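Local coordinates for uncharacterized conserved protein (Methanopyrus kandleri AV19, PDB 2QYA) that is of unknown function but belongs to the DUF424 family and forms an assembly of two copies in the crystal, at residues A[30-34]-A[35-39]; A[89-93]-A[94-98]. The protein carries 2 engineered substitutions. All coordinates share one frame; numbering follows the deposited sequence.

Overall arrangement
Contact 1 (30-34 with 35-39) comes first along the chain and closes before contact 2 (89-93 with 94-98) begins; between them lie strand 48-50, helix 52-66, strand 71-77 and helix 79-87. Their centres are about 22 Å apart and their nearest atoms about 6 Å apart, without touching. Contact 1 is a two-stranded hairpin separate from the six-stranded mixed sheet, its centre about 19 Å from the centre of the chain, and packed partly on the second subunit. Contact 2 leads from helix 79-87 into strand 97-98, an outermost strand of that sheet within this chain. Both are surface features within the DUF424 range: one meets the partner copy, the other joins helix to sheet.

Contact 1. Residues A[30-34]-A[35-39]; sequences ELKYK and GRTLH
At the edge of the H39 imidazole, in the ring plane, sits OE2 of E30, 3.2 Å from CD2. The two flat groups stand almost perpendicular, with carboxylate and ring planes 85° apart, and the side chains run alongside each other from a non-hydrogen-bonded pair of the two strands. T37, two residues before H39 on the strand, projects from the same face, and its methyl CG2 lies 3.4 Å from the other oxygen of the same carboxylate, E30 OE1.

On the face that carries Y33, R36 lies alongside the phenol. Its CD reaches CE1 of Y33 at 3.6 Å, and CE1 also comes to the edge of the guanidinium; with 74° between ring and guanidinium planes, this is not a stack. P114 of the second subunit packs on Y33, and E69 of that subunit packs on R36 and L38.

The backbone evidence is firmest at L31 and L38, a hydrogen-bonded pair. L31 N donates to L38 O at 2.8 Å, and L38 N returns a bond of 2.7 Å to L31 O. R36 N reaches Y33 O at 2.9 Å, whereas Y33 N to R36 O is weak at 3.3 Å. K34 and G35 both have positive phi, and at G35 a CB would collide with K34 O. These features identify an antiparallel beta hairpin closed by a type I' turn from Y33 to R36.

Contact 2. Residues A[89-93]-A[94-98]; sequences GLARE and DEIGE
The shortest sound polar bond runs from R92 N to E95 OE1, 2.8 Å and nearly straight at 174°, using the anti lone pair of that oxygen. The main chain answers it: E95 N donates to R92 O at 2.9 Å, so the two residues are bonded in both directions across the start of the short 3-10 segment 93-95, which follows helix 79-87.

The R92 guanidinium meets two carboxylates, one over a face and one at the edge. E95 stacks over the face, its CD centred above the group and the planes only 17° apart. No N-H points at E95 OE2, and its long separation of 3.6 Å from R92 NH1 makes that pairing one of charge alone. D94 comes to the edge instead, with its carboxylate turned nearly perpendicular. Its OD1 accepts R92 NE at 2.8 Å through the syn lone pair, and R92 NH2 adds a weak bond to the same oxygen at 3.3 Å. D94 CG is wedged between its backbone N and carbonyl carbon (chi1 64°), which brings OD1 back toward R92.

Further along, I96 N makes a weak bond to E93 O, while I96 CD1 meets A91 CB at 4.0 Å. I96 also touches C82 of helix 79-87 and both P103 and V105 of strand 103-109. Replacing it with a serine would probably leave A91 CB and those helix and strand residues without their shared apolar partner.

With one arginine facing two carboxylates, this salt-bridge network would probably carry a net negative charge, which solvent is likely to screen because all three residues are exposed.

Contact 1. Residues A[30-34]-A[35-39]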
# COMPACT_ATOMS: atom_id res chain seq x y z
N GLU A 30 14.51 13.35 -11.57
CA GLU A 30 13.85 12.53 -12.59
C GLU A 30 14.76 11.39 -13.04
O GLU A 30 15.94 11.59 -13.34
CB GLU A 30 13.40 13.37 -13.79
CG GLU A 30 12.15 14.20 -13.48
CD GLU A 30 11.45 14.73 -14.73
OE1 GLU A 30 11.73 14.24 -15.86
OE2 GLU A 30 10.61 15.65 -14.57
N LEU A 31 14.20 10.19 -13.06
CA LEU A 31 14.95 9.03 -13.48
C LEU A 31 14.34 8.46 -14.73
O LEU A 31 13.12 8.27 -14.82
CB LEU A 31 15.00 7.96 -12.37
CG LEU A 31 15.36 8.34 -10.93
CD1 LEU A 31 15.24 7.11 -10.05
CD2 LEU A 31 16.76 8.94 -10.84
N LYS A 32 15.19 8.20 -15.71
CA LYS A 32 14.77 7.63 -16.98
C LYS A 32 15.23 6.19 -17.05
O LYS A 32 16.37 5.88 -16.72
CB LYS A 32 15.35 8.45 -18.14
CG LYS A 32 14.45 9.60 -18.60
CD LYS A 32 15.16 10.49 -19.63
CE LYS A 32 14.20 11.07 -20.69
NZ LYS A 32 13.12 11.95 -20.11
N TYR A 33 14.34 5.29 -17.45
CA TYR A 33 14.73 3.90 -17.66
C TYR A 33 13.81 3.18 -18.66
O TYR A 33 12.59 3.17 -18.51
CB TYR A 33 14.89 3.15 -16.32
CG TYR A 33 13.64 2.45 -15.82
CD1 TYR A 33 12.52 3.17 -15.41
CD2 TYR A 33 13.59 1.06 -15.76
CE1 TYR A 33 11.39 2.52 -14.96
CE2 TYR A 33 12.46 0.40 -15.32
CZ TYR A 33 11.36 1.13 -14.92
OH TYR A 33 10.24 0.48 -14.48
N LYS A 34 14.44 2.59 -19.68
CA LYS A 34 13.76 1.95 -20.82
C LYS A 34 12.54 2.72 -21.36
O LYS A 34 11.47 2.15 -21.56
CB LYS A 34 13.41 0.48 -20.51
CG LYS A 34 14.60 -0.48 -20.62
CD LYS A 34 14.19 -1.82 -21.28
CE LYS A 34 15.20 -2.94 -20.96
NZ LYS A 34 14.96 -4.24 -21.71
N GLY A 35 12.73 4.02 -21.58
CA GLY A 35 11.69 4.88 -22.15
C GLY A 35 10.75 5.50 -21.13
O GLY A 35 9.90 6.32 -21.49
N ARG A 36 10.90 5.10 -19.87
CA ARG A 36 10.08 5.64 -18.78
C ARG A 36 10.66 6.92 -18.18
O ARG A 36 11.83 7.26 -18.39
CB ARG A 36 9.87 4.61 -17.67
CG ARG A 36 8.71 3.66 -17.90
CD ARG A 36 8.23 3.00 -16.59
NE ARG A 36 7.19 3.77 -15.89
CZ ARG A 36 5.96 4.00 -16.36
NH1 ARG A 36 5.57 3.54 -17.55
NH2 ARG A 36 5.11 4.71 -15.63
N THR A 37 9.81 7.62 -17.44
CA THR A 37 10.22 8.79 -16.66
C THR A 37 9.63 8.60 -15.28
O THR A 37 8.41 8.58 -15.12
CB THR A 37 9.66 10.11 -17.23
OG1 THR A 37 9.39 9.96 -18.63
CG2 THR A 37 10.64 11.25 -17.00
N LEU A 38 10.50 8.43 -14.30
CA LEU A 38 10.05 8.45 -12.92
C LEU A 38 10.32 9.83 -12.33
O LEU A 38 11.45 10.32 -12.35
CB LEU A 38 10.69 7.33 -12.08
CG LEU A 38 10.33 7.28 -10.58
CD1 LEU A 38 8.81 7.19 -10.31
CD2 LEU A 38 11.07 6.17 -9.84
N HIS A 39 9.26 10.44 -11.84
CA HIS A 39 9.34 11.68 -11.07
C HIS A 39 9.38 11.32 -9.58
O HIS A 39 8.41 10.77 -9.05
CB HIS A 39 8.12 12.56 -11.37
CG HIS A 39 7.84 12.70 -12.84
ND1 HIS A 39 6.92 11.91 -13.49
CD2 HIS A 39 8.36 13.53 -13.77
CE1 HIS A 39 6.88 12.25 -14.77
NE2 HIS A 39 7.74 13.23 -14.97

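Contact 2. Residues A[89-93]-A[94-98]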
# COMPACT_ATOMS: atom_id res chain seq x y z
N GLY A 89 17.34 -6.48 8.17
CA GLY A 89 17.25 -7.95 8.04
C GLY A 89 16.09 -8.38 7.16
O GLY A 89 15.63 -9.52 7.23
N LEU A 90 15.61 -7.46 6.32
CA LEU A 90 14.39 -7.67 5.58
C LEU A 90 14.66 -8.23 4.18
O LEU A 90 13.79 -8.88 3.59
CB LEU A 90 13.61 -6.35 5.50
CG LEU A 90 12.36 -6.09 6.37
CD1 LEU A 90 12.12 -7.01 7.55
CD2 LEU A 90 12.34 -4.63 6.80
N ALA A 91 15.86 -7.97 3.67
CA ALA A 91 16.27 -8.41 2.35
C ALA A 91 17.77 -8.69 2.36
O ALA A 91 18.49 -8.09 3.15
CB ALA A 91 15.93 -7.36 1.30
N ARG A 92 18.22 -9.62 1.49
CA ARG A 92 19.65 -9.87 1.27
C ARG A 92 20.19 -8.83 0.29
O ARG A 92 19.47 -8.35 -0.58
CB ARG A 92 19.92 -11.26 0.67
CG ARG A 92 19.48 -12.50 1.49
CD ARG A 92 19.97 -13.82 0.81
NE ARG A 92 19.66 -13.88 -0.63
CZ ARG A 92 18.58 -14.47 -1.16
NH1 ARG A 92 17.69 -15.09 -0.40
NH2 ARG A 92 18.40 -14.45 -2.48
N GLU A 93 21.47 -8.52 0.42
CA GLU A 93 22.09 -7.57 -0.49
C GLU A 93 21.83 -7.94 -1.93
O GLU A 93 21.57 -7.06 -2.74
CB GLU A 93 23.59 -7.40 -0.21
CG GLU A 93 23.87 -6.80 1.17
CD GLU A 93 25.31 -6.36 1.36
OE1 GLU A 93 25.94 -6.82 2.37
OE2 GLU A 93 25.82 -5.58 0.51
N ASP A 94 21.88 -9.24 -2.25
CA ASP A 94 21.73 -9.70 -3.65
C ASP A 94 20.30 -9.65 -4.21
O ASP A 94 20.09 -9.85 -5.42
CB ASP A 94 22.41 -11.06 -3.91
CG ASP A 94 21.81 -12.22 -3.11
OD1 ASP A 94 20.72 -12.12 -2.52
OD2 ASP A 94 22.45 -13.30 -3.11
N GLU A 95 19.34 -9.36 -3.33
CA GLU A 95 17.92 -9.28 -3.70
C GLU A 95 17.51 -7.88 -4.15
O GLU A 95 16.48 -7.70 -4.80
CB GLU A 95 17.05 -9.73 -2.52
CG GLU A 95 16.99 -11.25 -2.33
CD GLU A 95 16.21 -11.67 -1.09
OE1 GLU A 95 16.52 -11.20 0.01
OE2 GLU A 95 15.29 -12.50 -1.20
N ILE A 96 18.34 -6.89 -3.83
CA ILE A 96 18.02 -5.51 -4.15
C ILE A 96 17.99 -5.34 -5.66
O ILE A 96 18.91 -5.76 -6.35
CB ILE A 96 19.04 -4.54 -3.49
CG1 ILE A 96 19.06 -4.70 -1.97
CG2 ILE A 96 18.78 -3.09 -3.92
CD1 ILE A 96 17.66 -4.79 -1.25
N GLY A 97 16.93 -4.75 -6.19
CA GLY A 97 16.89 -4.49 -7.62
C GLY A 97 17.48 -3.13 -7.94
O GLY A 97 18.36 -2.64 -7.23
N GLU A 98 17.02 -2.55 -9.03
CA GLU A 98 17.44 -1.22 -9.42
C GLU A 98 16.39 -0.64 -10.33
O GLU A 98 15.65 -1.39 -10.98
CB GLU A 98 18.81 -1.24 -10.13
CG GLU A 98 18.71 -1.48 -11.63
CD GLU A 98 19.52 -0.47 -12.42
OE1 GLU A 98 20.73 -0.28 -12.07
OE2 GLU A 98 18.95 0.12 -13.37